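Local atomic coordinates of GCN5-related N-acetyltransferase (Sphaerobacter thermophilus, PDB entry 3TT2), a protein that belongs to the GCN5-related N-acetyltransferase family and probably transfers an acyl group from a coenzyme A thioester to an acceptor that is not known. Residues D11-R16 with P93-M98; W107-I112 with H145-V150; E207-L210 with E216-D219; G262-L267 with P296-R301. One frame throughout, in Å; residues are numbered along the deposited sequence.

The four contacts fall into two halves of the chain, each with a GNAT family signature. Interactions 1 and 2 come first along the chain, their centres about 19 Å apart. The loop of 93-98 runs into helix 100-115, which carries 107-112, so that helix links the two. Interactions 3 and 4 follow in the second half, about 25 Å apart between centres, on the other side of the chain's centre. Interactions 1 and 4 are about 45 Å apart between centres. Each includes a loop or helix start where the family usually binds coenzyme A, consistent with a tandem pair of acetyltransferase folds. Strand 305-316 joins the halves by pairing with strand 148-159 of interaction 2.

Interaction 1 (D11-R16 with P93-M98); sequences DRFIAR and PRFRGM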
loop_
_atom_site.group_PDB
_atom_site.type_symbol
_atom_site.label_atom_id
_atom_site.label_comp_id
_atom_site.label_asym_id
_atom_site.label_seq_id
_atom_site.Cartn_x
_atom_site.Cartn_y
_atom_site.Cartn_z
ATOM N N ASP A 11 -15.620 -19.169 -23.945
ATOM C CA ASP A 11 -16.225 -20.437 -23.536
ATOM C C ASP A 11 -15.301 -21.301 -22.685
ATOM O O ASP A 11 -15.678 -21.783 -21.615
ATOM C CB ASP A 11 -16.607 -21.214 -24.796
ATOM C CG ASP A 11 -15.517 -21.158 -25.844
ATOM O OD1 ASP A 11 -14.519 -20.427 -25.612
ATOM O OD2 ASP A 11 -15.644 -21.825 -26.893
ATOM N N ARG A 12 -14.073 -21.460 -23.154
ATOM C CA ARG A 12 -13.151 -22.406 -22.556
ATOM C C ARG A 12 -12.652 -21.945 -21.189
ATOM O O ARG A 12 -11.936 -22.675 -20.502
ATOM C CB ARG A 12 -11.988 -22.661 -23.512
ATOM C CG ARG A 12 -12.420 -23.236 -24.858
ATOM C CD ARG A 12 -11.272 -23.237 -25.858
ATOM N NE ARG A 12 -11.623 -23.889 -27.120
ATOM C CZ ARG A 12 -12.107 -23.257 -28.185
ATOM N NH1 ARG A 12 -12.307 -21.949 -28.147
ATOM N NH2 ARG A 12 -12.394 -23.933 -29.292
ATOM N N PHE A 13 -13.025 -20.730 -20.803
ATOM C CA PHE A 13 -12.531 -20.129 -19.563
ATOM C C PHE A 13 -13.510 -20.175 -18.383
ATOM O O PHE A 13 -14.665 -19.750 -18.483
ATOM C CB PHE A 13 -12.061 -18.697 -19.818
ATOM C CG PHE A 13 -10.816 -18.620 -20.639
ATOM C CD1 PHE A 13 -10.876 -18.706 -22.019
ATOM C CD2 PHE A 13 -9.582 -18.478 -20.028
ATOM C CE1 PHE A 13 -9.730 -18.644 -22.776
ATOM C CE2 PHE A 13 -8.430 -18.413 -20.777
ATOM C CZ PHE A 13 -8.503 -18.497 -22.154
ATOM N N ILE A 14 -13.011 -20.681 -17.258
ATOM C CA ILE A 14 -13.802 -20.850 -16.048
ATOM C C ILE A 14 -13.330 -19.874 -14.985
ATOM O O ILE A 14 -12.140 -19.801 -14.672
ATOM C CB ILE A 14 -13.703 -22.303 -15.506
ATOM C CG1 ILE A 14 -14.882 -23.158 -16.002
ATOM C CG2 ILE A 14 -13.637 -22.331 -13.971
ATOM C CD1 ILE A 14 -14.965 -23.351 -17.516
ATOM N N ALA A 15 -14.268 -19.110 -14.446
ATOM C CA ALA A 15 -13.969 -18.204 -13.357
ATOM C C ALA A 15 -14.444 -18.853 -12.069
ATOM O O ALA A 15 -15.544 -19.401 -12.021
ATOM C CB ALA A 15 -14.656 -16.882 -13.579
ATOM N N ARG A 16 -13.615 -18.810 -11.034
ATOM C CA ARG A 16 -13.922 -19.512 -9.796
ATOM C C ARG A 16 -13.172 -18.873 -8.635
ATOM O O ARG A 16 -12.170 -18.188 -8.848
ATOM C CB ARG A 16 -13.549 -20.997 -9.940
ATOM C CG ARG A 16 -12.486 -21.480 -8.974
ATOM C CD ARG A 16 -12.140 -22.935 -9.176
ATOM N NE ARG A 16 -10.854 -23.094 -9.844
ATOM C CZ ARG A 16 -9.687 -23.113 -9.207
ATOM N NH1 ARG A 16 -9.652 -22.982 -7.888
ATOM N NH2 ARG A 16 -8.554 -23.261 -9.885
ATOM N N PRO A 93 0.255 -12.151 -19.739
ATOM C CA PRO A 93 0.687 -11.401 -20.932
ATOM C C PRO A 93 0.347 -12.076 -22.270
ATOM O O PRO A 93 0.361 -11.413 -23.308
ATOM C CB PRO A 93 2.206 -11.289 -20.749
ATOM C CG PRO A 93 2.400 -11.335 -19.259
ATOM C CD PRO A 93 1.343 -12.284 -18.748
ATOM N N ARG A 94 0.072 -13.375 -22.245
ATOM C CA ARG A 94 -0.370 -14.088 -23.435
ATOM C C ARG A 94 -1.857 -13.867 -23.739
ATOM O O ARG A 94 -2.301 -13.988 -24.894
ATOM C CB ARG A 94 -0.118 -15.576 -23.252
ATOM C CG ARG A 94 -0.892 -16.166 -22.083
ATOM C CD ARG A 94 -0.597 -17.636 -21.907
ATOM N NE ARG A 94 0.813 -17.876 -21.626
ATOM C CZ ARG A 94 1.398 -19.062 -21.732
ATOM N NH1 ARG A 94 2.691 -19.190 -21.456
ATOM N NH2 ARG A 94 0.689 -20.117 -22.121
ATOM N N PHE A 95 -2.623 -13.574 -22.691
ATOM C CA PHE A 95 -4.074 -13.502 -22.797
ATOM C C PHE A 95 -4.626 -12.087 -22.995
ATOM O O PHE A 95 -5.842 -11.893 -23.015
ATOM C CB PHE A 95 -4.738 -14.167 -21.592
ATOM C CG PHE A 95 -4.474 -15.642 -21.480
ATOM C CD1 PHE A 95 -4.655 -16.486 -22.564
ATOM C CD2 PHE A 95 -4.037 -16.187 -20.284
ATOM C CE1 PHE A 95 -4.409 -17.853 -22.459
ATOM C CE2 PHE A 95 -3.789 -17.548 -20.167
ATOM C CZ PHE A 95 -3.976 -18.383 -21.255
ATOM N N ARG A 96 -3.741 -11.100 -23.112
ATOM C CA ARG A 96 -4.174 -9.712 -23.295
ATOM C C ARG A 96 -4.948 -9.517 -24.615
ATOM O O ARG A 96 -4.624 -10.139 -25.634
ATOM C CB ARG A 96 -2.979 -8.748 -23.231
ATOM C CG ARG A 96 -1.779 -9.239 -22.409
ATOM C CD ARG A 96 -1.829 -8.847 -20.919
ATOM N NE ARG A 96 -0.881 -7.774 -20.568
ATOM C CZ ARG A 96 -0.142 -7.730 -19.453
ATOM N NH1 ARG A 96 -0.206 -8.706 -18.554
ATOM N NH2 ARG A 96 0.671 -6.703 -19.229
ATOM N N GLY A 97 -5.968 -8.662 -24.590
ATOM C CA GLY A 97 -6.749 -8.371 -25.779
ATOM C C GLY A 97 -7.795 -9.432 -26.055
ATOM O O GLY A 97 -8.301 -9.547 -27.175
HETATM N N MSE A 98 -8.076 -10.255 -25.051
HETATM C CA MSE A 98 -9.163 -11.233 -25.154
HETATM C C MSE A 98 -10.483 -10.833 -24.486
HETATM O O MSE A 98 -11.450 -11.599 -24.495
HETATM C CB MSE A 98 -8.703 -12.596 -24.655
HETATM C CG MSE A 98 -7.500 -13.124 -25.395
HETATM SE SE MSE A 98 -7.183 -14.988 -24.965
HETATM C CE MSE A 98 -8.793 -15.756 -25.749
#
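Phe-13 meets Phe-95 and Met-98 just before the first strand, 14-16, of the N-terminal GNAT fold, beside the loop that leads into helix 100-115. Arg-94 and Gly-97 fit the Arg-x-x-Gly-x-Gly signature, which in this family usually holds the pyrophosphate of acetyl-CoA. From CB of Phe-13 the ring starts anti to the carbonyl carbon (chi1 -70°), which aims it at the loop. CB and CG make no close contact across the gap. Further out, CE1 lies 4.2 Å from CE of Met-98, a selenomethionine in this crystal. CE2 sits over one face of the Phe-95 ring. At the tip, CZ is 4.2 Å from Phe-95 CE1. The rings form a T-shaped pair, with centroids 5.7 Å apart and planes at 85°. Phe-13 gives the edge and Phe-95 the face. Val-64, Ala-66, Pro-67 and Ala-72 also touch Phe-13, so the ring is buried. The loop makes a type II turn from Phe-95 to Met-98, with Gly-97 at positive phi. This turn brings both of Phe-13's partners to the same ring. On its other face the Phe-95 ring carries Arg-94 CG, 3.5 Å above the plane and over the ring centre.

Interaction 2 (W107-I112 with H145-V150); sequences WGEEWI and HGYRPV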
loop_
_atom_site.group_PDB
_atom_site.type_symbol
_atom_site.label_atom_id
_atom_site.label_comp_id
_atom_site.label_asym_id
_atom_site.label_seq_id
_atom_site.Cartn_x
_atom_site.Cartn_y
_atom_site.Cartn_z
ATOM N N TRP A 107 -16.073 -7.277 -12.891
ATOM C CA TRP A 107 -16.184 -8.123 -11.702
ATOM C C TRP A 107 -16.059 -7.316 -10.410
ATOM O O TRP A 107 -16.833 -7.488 -9.464
ATOM C CB TRP A 107 -15.098 -9.208 -11.706
ATOM C CG TRP A 107 -15.089 -10.038 -10.446
ATOM C CD1 TRP A 107 -15.915 -11.079 -10.157
ATOM C CD2 TRP A 107 -14.225 -9.884 -9.306
ATOM N NE1 TRP A 107 -15.617 -11.592 -8.913
ATOM C CE2 TRP A 107 -14.586 -10.877 -8.369
ATOM C CE3 TRP A 107 -13.175 -9.011 -8.993
ATOM C CZ2 TRP A 107 -13.947 -11.021 -7.140
ATOM C CZ3 TRP A 107 -12.530 -9.154 -7.766
ATOM C CH2 TRP A 107 -12.925 -10.150 -6.853
ATOM N N GLY A 108 -15.064 -6.444 -10.378
ATOM C CA GLY A 108 -14.835 -5.603 -9.228
ATOM C C GLY A 108 -15.916 -4.561 -9.074
ATOM O O GLY A 108 -16.335 -4.255 -7.961
ATOM N N GLU A 109 -16.365 -4.010 -10.197
ATOM C CA GLU A 109 -17.466 -3.053 -10.191
ATOM C C GLU A 109 -18.738 -3.714 -9.688
ATOM O O GLU A 109 -19.456 -3.156 -8.871
ATOM C CB GLU A 109 -17.707 -2.477 -11.590
ATOM C CG GLU A 109 -16.583 -1.603 -12.109
ATOM C CD GLU A 109 -16.970 -0.833 -13.356
ATOM O OE1 GLU A 109 -18.061 -1.092 -13.900
ATOM O OE2 GLU A 109 -16.194 0.043 -13.788
ATOM N N GLU A 110 -19.011 -4.915 -10.175
ATOM C CA GLU A 110 -20.195 -5.618 -9.737
ATOM C C GLU A 110 -20.020 -6.032 -8.282
ATOM O O GLU A 110 -20.997 -6.222 -7.580
ATOM C CB GLU A 110 -20.500 -6.826 -10.633
ATOM C CG GLU A 110 -19.721 -8.085 -10.275
ATOM C CD GLU A 110 -20.481 -9.375 -10.584
ATOM O OE1 GLU A 110 -21.615 -9.295 -11.113
ATOM O OE2 GLU A 110 -19.941 -10.467 -10.289
ATOM N N TRP A 111 -18.777 -6.159 -7.823
ATOM C CA TRP A 111 -18.542 -6.567 -6.444
ATOM C C TRP A 111 -19.143 -5.545 -5.495
ATOM O O TRP A 111 -19.950 -5.899 -4.633
ATOM C CB TRP A 111 -17.052 -6.742 -6.142
ATOM C CG TRP A 111 -16.785 -7.377 -4.794
ATOM C CD1 TRP A 111 -16.552 -8.695 -4.548
ATOM C CD2 TRP A 111 -16.723 -6.720 -3.515
ATOM N NE1 TRP A 111 -16.349 -8.904 -3.205
ATOM C CE2 TRP A 111 -16.453 -7.709 -2.548
ATOM C CE3 TRP A 111 -16.878 -5.391 -3.091
ATOM C CZ2 TRP A 111 -16.338 -7.418 -1.191
ATOM C CZ3 TRP A 111 -16.762 -5.101 -1.732
ATOM C CH2 TRP A 111 -16.492 -6.110 -0.802
ATOM N N ILE A 112 -18.751 -4.282 -5.653
ATOM C CA ILE A 112 -19.260 -3.217 -4.791
ATOM C C ILE A 112 -20.746 -2.916 -5.022
ATOM O O ILE A 112 -21.462 -2.624 -4.085
ATOM C CB ILE A 112 -18.444 -1.908 -4.895
ATOM C CG1 ILE A 112 -18.891 -0.938 -3.801
ATOM C CG2 ILE A 112 -18.626 -1.250 -6.249
ATOM C CD1 ILE A 112 -18.915 -1.554 -2.416
ATOM N N HIS A 145 -12.691 2.354 -19.626
ATOM C CA HIS A 145 -13.717 2.001 -18.649
ATOM C C HIS A 145 -14.159 3.113 -17.740
ATOM O O HIS A 145 -14.924 2.882 -16.815
ATOM C CB HIS A 145 -13.336 0.772 -17.847
ATOM C CG HIS A 145 -13.426 -0.490 -18.645
ATOM N ND1 HIS A 145 -14.520 -0.787 -19.419
ATOM C CD2 HIS A 145 -12.549 -1.506 -18.812
ATOM C CE1 HIS A 145 -14.323 -1.948 -20.026
ATOM N NE2 HIS A 145 -13.139 -2.403 -19.674
ATOM N N GLY A 146 -13.648 4.310 -17.985
ATOM C CA GLY A 146 -14.132 5.488 -17.298
ATOM C C GLY A 146 -13.358 5.799 -16.036
ATOM O O GLY A 146 -13.714 6.712 -15.291
ATOM N N TYR A 147 -12.293 5.042 -15.798
ATOM C CA TYR A 147 -11.431 5.275 -14.649
ATOM C C TYR A 147 -10.430 6.369 -14.972
ATOM O O TYR A 147 -9.761 6.328 -15.997
ATOM C CB TYR A 147 -10.689 4.003 -14.275
ATOM C CG TYR A 147 -11.560 2.920 -13.683
ATOM C CD1 TYR A 147 -12.464 2.207 -14.466
ATOM C CD2 TYR A 147 -11.462 2.596 -12.342
ATOM C CE1 TYR A 147 -13.251 1.218 -13.914
ATOM C CE2 TYR A 147 -12.240 1.612 -11.789
ATOM C CZ TYR A 147 -13.131 0.931 -12.572
ATOM O OH TYR A 147 -13.886 -0.048 -11.991
ATOM N N ARG A 148 -10.296 7.331 -14.077
ATOM C CA ARG A 148 -9.510 8.503 -14.378
ATOM C C ARG A 148 -8.392 8.710 -13.351
ATOM O O ARG A 148 -8.561 8.412 -12.157
ATOM C CB ARG A 148 -10.443 9.716 -14.375
ATOM C CG ARG A 148 -11.215 10.032 -15.714
ATOM C CD ARG A 148 -12.405 11.180 -15.355
ATOM N NE ARG A 148 -13.360 11.274 -16.504
ATOM C CZ ARG A 148 -14.272 12.264 -16.614
ATOM N NH1 ARG A 148 -14.360 13.235 -15.612
ATOM N NH2 ARG A 148 -15.106 12.364 -17.736
ATOM N N PRO A 149 -7.236 9.212 -13.821
ATOM C CA PRO A 149 -6.041 9.437 -13.000
ATOM C C PRO A 149 -6.280 10.460 -11.919
ATOM O O PRO A 149 -6.759 11.556 -12.198
ATOM C CB PRO A 149 -5.026 9.974 -14.003
ATOM C CG PRO A 149 -5.445 9.359 -15.298
ATOM C CD PRO A 149 -6.949 9.406 -15.251
ATOM N N VAL A 150 -5.918 10.082 -10.701
ATOM C CA VAL A 150 -6.190 10.840 -9.488
ATOM C C VAL A 150 -4.876 11.344 -8.899
ATOM O O VAL A 150 -4.664 12.532 -8.742
ATOM C CB VAL A 150 -6.951 9.972 -8.470
ATOM C CG1 VAL A 150 -7.003 10.648 -7.130
ATOM C CG2 VAL A 150 -8.331 9.682 -8.981
#
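Glu-109 on helix 100-115 and His-145, just after helix 136-144, have CA atoms 10.5 Å apart, so only long side chains bridge the gap. In the N-terminal GNAT fold this contact ties helix 100-115 to the loop that leads from helix 136-144 into strand 148-159. Gly-146 closes helix 136-144 with a Schellman motif, and its positive phi turns the chain toward the strand. Tyr-147 follows and points its ring at the helix. Glu-109 comes from the opposite direction, its chain extended beyond CG. Tyr-147 OH donates a hydrogen bond of 2.9 Å to Glu-109 OE2, which accepts it through its anti lone pair. OE2 also pairs with Lys-315 of strand 305-316, which bonds to His-145 O as well. A leucine in place of Glu-109 would probably strip Lys-315 of this charged mate and Tyr-147 OH of its acceptor. The ring of Tyr-147 also meets His-129 edge-to-face. Glu-109 OE2 lies at the edge of that ring, near its plane, with the carboxylate turned 25° from it.

Interaction 3 (E207-L210 with E216-D219); sequences ERWL and ERKD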
loop_
_atom_site.group_PDB
_atom_site.type_symbol
_atom_site.label_atom_id
_atom_site.label_comp_id
_atom_site.label_asym_id
_atom_site.label_seq_id
_atom_site.Cartn_x
_atom_site.Cartn_y
_atom_site.Cartn_z
ATOM N N GLU A 207 -8.866 2.467 19.429
ATOM C CA GLU A 207 -8.937 1.021 19.556
ATOM C C GLU A 207 -8.616 0.335 18.231
ATOM O O GLU A 207 -7.931 -0.690 18.208
ATOM C CB GLU A 207 -10.290 0.577 20.106
ATOM C CG GLU A 207 -10.556 1.081 21.519
ATOM C CD GLU A 207 -10.994 2.546 21.559
ATOM O OE1 GLU A 207 -11.666 2.994 20.603
ATOM O OE2 GLU A 207 -10.667 3.251 22.544
ATOM N N ARG A 208 -9.098 0.912 17.133
ATOM C CA ARG A 208 -8.795 0.413 15.793
ATOM C C ARG A 208 -7.294 0.416 15.557
ATOM O O ARG A 208 -6.720 -0.569 15.090
ATOM C CB ARG A 208 -9.473 1.278 14.726
ATOM C CG ARG A 208 -10.908 0.888 14.388
ATOM C CD ARG A 208 -11.636 2.023 13.669
ATOM N NE ARG A 208 -12.934 1.614 13.134
ATOM C CZ ARG A 208 -14.056 1.546 13.844
ATOM N NH1 ARG A 208 -14.048 1.854 15.134
ATOM N NH2 ARG A 208 -15.188 1.165 13.266
ATOM N N TRP A 209 -6.662 1.534 15.887
ATOM C CA TRP A 209 -5.231 1.672 15.718
ATOM C C TRP A 209 -4.479 0.642 16.549
ATOM O O TRP A 209 -3.524 0.033 16.074
ATOM C CB TRP A 209 -4.810 3.078 16.088
ATOM C CG TRP A 209 -3.348 3.317 15.967
ATOM C CD1 TRP A 209 -2.655 3.603 14.832
ATOM C CD2 TRP A 209 -2.394 3.306 17.030
ATOM N NE1 TRP A 209 -1.324 3.764 15.122
ATOM C CE2 TRP A 209 -1.140 3.584 16.466
ATOM C CE3 TRP A 209 -2.480 3.084 18.406
ATOM C CZ2 TRP A 209 0.019 3.650 17.231
ATOM C CZ3 TRP A 209 -1.326 3.147 19.161
ATOM C CH2 TRP A 209 -0.099 3.429 18.577
ATOM N N LEU A 210 -4.929 0.432 17.781
ATOM C CA LEU A 210 -4.345 -0.584 18.658
ATOM C C LEU A 210 -4.356 -1.983 18.063
ATOM O O LEU A 210 -3.389 -2.720 18.190
ATOM C CB LEU A 210 -5.078 -0.628 19.994
ATOM C CG LEU A 210 -4.718 0.434 21.029
ATOM C CD1 LEU A 210 -5.269 0.030 22.383
ATOM C CD2 LEU A 210 -3.208 0.650 21.092
ATOM N N GLU A 216 3.046 -5.107 15.270
ATOM C CA GLU A 216 4.229 -4.247 15.118
ATOM C C GLU A 216 4.765 -3.628 16.415
ATOM O O GLU A 216 5.925 -3.213 16.468
ATOM C CB GLU A 216 3.959 -3.126 14.117
ATOM C CG GLU A 216 3.117 -3.521 12.927
ATOM C CD GLU A 216 2.560 -2.307 12.216
ATOM O OE1 GLU A 216 1.425 -2.402 11.702
ATOM O OE2 GLU A 216 3.252 -1.256 12.179
ATOM N N ARG A 217 3.918 -3.548 17.443
ATOM C CA ARG A 217 4.318 -2.984 18.733
ATOM C C ARG A 217 5.041 -3.986 19.636
ATOM O O ARG A 217 5.529 -3.626 20.710
ATOM C CB ARG A 217 3.118 -2.390 19.458
ATOM C CG ARG A 217 2.560 -1.184 18.760
ATOM C CD ARG A 217 1.429 -0.558 19.527
ATOM N NE ARG A 217 0.178 -1.292 19.372
ATOM C CZ ARG A 217 -0.433 -1.922 20.369
ATOM N NH1 ARG A 217 0.108 -1.907 21.578
ATOM N NH2 ARG A 217 -1.584 -2.554 20.170
ATOM N N LYS A 218 5.101 -5.240 19.184
ATOM C CA LYS A 218 5.901 -6.277 19.824
ATOM C C LYS A 218 7.347 -6.182 19.314
ATOM O O LYS A 218 8.194 -6.995 19.678
ATOM C CB LYS A 218 5.316 -7.663 19.543
ATOM C CG LYS A 218 3.920 -7.881 20.128
ATOM C CD LYS A 218 3.419 -9.334 19.954
ATOM C CE LYS A 218 3.398 -9.769 18.488
ATOM N NZ LYS A 218 2.811 -11.134 18.262
ATOM N N ASP A 219 7.601 -5.196 18.447
ATOM C CA ASP A 219 8.919 -4.915 17.869
ATOM C C ASP A 219 9.150 -3.401 17.851
ATOM O O ASP A 219 9.266 -2.800 16.786
ATOM C CB ASP A 219 8.937 -5.422 16.443
ATOM C CG ASP A 219 10.327 -5.523 15.867
ATOM O OD1 ASP A 219 11.289 -4.993 16.472
ATOM O OD2 ASP A 219 10.453 -6.147 14.790
#
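Arg-217 reaches back from the loop after helix 206-213 to Leu-210 and Trp-209 on that helix. The contact closes a local helix-loop-strand connection in the C-terminal GNAT fold, leading to strand 223-228. The arginine leaves its backbone with CG anti to the carbonyl carbon. It runs straight through chi2, then bends at chi3 (-78°). The bend turns the guanidinium toward the backbone of Leu-210. NH2 gives a hydrogen bond of 2.7 Å to Leu-210 O, with an N-H...O angle of 152°. The oxygen lies in the guanidinium plane, while the donor is tilted 20° from the carbonyl plane. A positive group beside a carbonyl near the C-terminal end of a helix is probably well placed electrostatically. NE bonds to Thr-213 OG1, so two N-H groups fix the rotation of the guanidinium. Glu-184 is a long, weak partner of NH1. A methionine in place of Arg-217 would probably leave Leu-210 O and Thr-213 OG1 without these donors. Trp-209 holds its CG anti to the backbone N, which brings CH2 within 4.4 Å of Arg-217 CD. Leu-210 CD2 lies over one guanidinium face, toward its rim, 3.7 Å from Arg-217 NH2.

Interaction 4 (G262-L267 with P296-R301); sequences GIALAL and PRLYRR. With SO4 (sulfate ion), chain B.
Leu-298 lays its forked end across Ala-264 and Leu-265 at the first turn of helix 263-278. Its CG stands opposite the backbone N (chi1 168°), which carries both methyls to the neighbouring helix. CD2 rests 3.7 Å from Ala-264 CB. CD1 lies 3.9 Å from Leu-265 CB and also comes against the backbone at Leu-265 N. Leu-265 reaches the other way, toward the end of the short helix. Its CD1 reaches Arg-301 O at 3.7 Å and Arg-301 CB at 4.3 Å, while the guanidinium of Arg-301 leads away. The side chains meet through carbon atoms, two of which also touch backbone N and O, and no hydrogen bond crosses the contact. Gly-262 is the N-cap of the longer helix. Ala-264 N makes a weak hydrogen bond of 3.3 Å to O1 of a sulfate ion, which Gly-260 N also holds. The ion probably comes from the crystallisation liquor. Its place at this helix start is consistent with the site where GNAT proteins bind the coenzyme A pyrophosphate. The short helix 297-301 crosses helix 263-267 at -35°, with axes 9.7 Å apart. Beneath them, Ile-263 touches strands 223-228 and 246-254, and Tyr-299 packs on strands 246-254 and 282-290.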
loop_
_atom_site.group_PDB
_atom_site.type_symbol
_atom_site.label_atom_id
_atom_site.label_comp_id
_atom_site.label_asym_id
_atom_site.label_seq_id
_atom_site.Cartn_x
_atom_site.Cartn_y
_atom_site.Cartn_z
ATOM N N GLY A 262 13.709 19.684 9.290
ATOM C CA GLY A 262 14.458 18.526 8.832
ATOM C C GLY A 262 14.257 17.332 9.743
ATOM O O GLY A 262 15.097 16.437 9.783
ATOM N N ILE A 263 13.145 17.310 10.471
ATOM C CA ILE A 263 12.826 16.207 11.373
ATOM C C ILE A 263 12.509 14.861 10.668
ATOM O O ILE A 263 12.863 13.794 11.162
ATOM C CB ILE A 263 11.671 16.601 12.318
ATOM C CG1 ILE A 263 12.144 17.632 13.342
ATOM C CG2 ILE A 263 11.101 15.387 13.038
ATOM C CD1 ILE A 263 10.999 18.389 13.979
ATOM N N ALA A 264 11.841 14.913 9.522
ATOM C CA ALA A 264 11.497 13.699 8.797
ATOM C C ALA A 264 12.772 13.007 8.305
ATOM O O ALA A 264 12.921 11.801 8.454
ATOM C CB ALA A 264 10.590 14.023 7.643
ATOM N N LEU A 265 13.700 13.778 7.746
ATOM C CA LEU A 265 14.997 13.238 7.345
ATOM C C LEU A 265 15.777 12.589 8.495
ATOM O O LEU A 265 16.334 11.515 8.329
ATOM C CB LEU A 265 15.855 14.306 6.693
ATOM C CG LEU A 265 17.131 13.760 6.077
ATOM C CD1 LEU A 265 16.741 12.732 5.067
ATOM C CD2 LEU A 265 17.930 14.870 5.408
ATOM N N ALA A 266 15.815 13.232 9.654
ATOM C CA ALA A 266 16.426 12.622 10.826
ATOM C C ALA A 266 15.699 11.352 11.196
ATOM O O ALA A 266 16.345 10.348 11.516
ATOM C CB ALA A 266 16.420 13.573 11.997
ATOM N N LEU A 267 14.365 11.382 11.175
ATOM C CA LEU A 267 13.598 10.185 11.541
ATOM C C LEU A 267 13.951 9.021 10.620
ATOM O O LEU A 267 14.225 7.931 11.082
ATOM C CB LEU A 267 12.089 10.417 11.530
ATOM C CG LEU A 267 11.558 10.974 12.846
ATOM C CD1 LEU A 267 10.091 11.373 12.709
ATOM C CD2 LEU A 267 11.745 9.999 13.975
ATOM N N PRO A 296 8.650 13.912 -2.759
ATOM C CA PRO A 296 9.318 14.955 -1.987
ATOM C C PRO A 296 10.813 14.727 -1.950
ATOM O O PRO A 296 11.253 13.571 -1.814
ATOM C CB PRO A 296 8.766 14.732 -0.598
ATOM C CG PRO A 296 7.426 14.220 -0.834
ATOM C CD PRO A 296 7.546 13.311 -2.000
ATOM N N ARG A 297 11.587 15.810 -2.028
ATOM C CA ARG A 297 13.040 15.696 -1.981
ATOM C C ARG A 297 13.494 14.948 -0.726
ATOM O O ARG A 297 14.591 14.410 -0.696
ATOM C CB ARG A 297 13.723 17.063 -2.110
ATOM C CG ARG A 297 13.650 17.654 -3.521
ATOM C CD ARG A 297 14.494 18.911 -3.625
ATOM N NE ARG A 297 14.256 19.629 -4.874
ATOM C CZ ARG A 297 14.935 19.439 -5.997
ATOM N NH1 ARG A 297 15.911 18.545 -6.044
ATOM N NH2 ARG A 297 14.638 20.146 -7.076
ATOM N N LEU A 298 12.619 14.868 0.276
ATOM C CA LEU A 298 12.890 14.154 1.514
ATOM C C LEU A 298 13.475 12.762 1.307
ATOM O O LEU A 298 14.444 12.375 1.967
ATOM C CB LEU A 298 11.589 13.988 2.289
ATOM C CG LEU A 298 11.649 13.018 3.468
ATOM C CD1 LEU A 298 12.694 13.450 4.500
ATOM C CD2 LEU A 298 10.300 12.817 4.124
ATOM N N TYR A 299 12.890 12.005 0.385
ATOM C CA TYR A 299 13.167 10.564 0.290
ATOM C C TYR A 299 14.489 10.264 -0.395
ATOM O O TYR A 299 15.265 9.436 0.063
ATOM C CB TYR A 299 11.984 9.845 -0.352
ATOM C CG TYR A 299 10.748 10.016 0.498
ATOM C CD1 TYR A 299 10.511 9.168 1.572
ATOM C CD2 TYR A 299 9.856 11.066 0.280
ATOM C CE1 TYR A 299 9.407 9.324 2.381
ATOM C CE2 TYR A 299 8.746 11.245 1.101
ATOM C CZ TYR A 299 8.529 10.362 2.150
ATOM O OH TYR A 299 7.444 10.479 2.983
ATOM N N ARG A 300 14.763 10.978 -1.475
ATOM C CA ARG A 300 16.043 10.856 -2.135
ATOM C C ARG A 300 17.168 11.339 -1.195
ATOM O O ARG A 300 18.230 10.715 -1.089
ATOM C CB ARG A 300 15.994 11.603 -3.457
ATOM C CG ARG A 300 17.318 11.792 -4.116
ATOM C CD ARG A 300 17.143 12.113 -5.580
ATOM N NE ARG A 300 18.431 12.379 -6.212
ATOM C CZ ARG A 300 18.574 12.884 -7.433
ATOM N NH1 ARG A 300 17.503 13.183 -8.161
ATOM N NH2 ARG A 300 19.791 13.090 -7.926
ATOM N N ARG A 301 16.907 12.412 -0.462
ATOM C CA ARG A 301 17.851 12.907 0.540
ATOM C C ARG A 301 18.098 11.908 1.661
ATOM O O ARG A 301 19.130 11.973 2.299
ATOM C CB ARG A 301 17.395 14.253 1.124
ATOM C CG ARG A 301 17.638 15.413 0.184
ATOM C CD ARG A 301 17.280 16.738 0.804
ATOM N NE ARG A 301 17.488 17.834 -0.134
ATOM C CZ ARG A 301 16.682 18.889 -0.235
ATOM N NH1 ARG A 301 15.601 18.982 0.542
ATOM N NH2 ARG A 301 16.945 19.844 -1.124
HETATM S S SO4 B . 9.551 18.065 7.461
HETATM O O1 SO4 B . 10.343 17.772 8.646
HETATM O O2 SO4 B . 10.342 17.956 6.262
HETATM O O3 SO4 B . 8.395 17.172 7.379
HETATM O O4 SO4 B . 9.113 19.454 7.506
#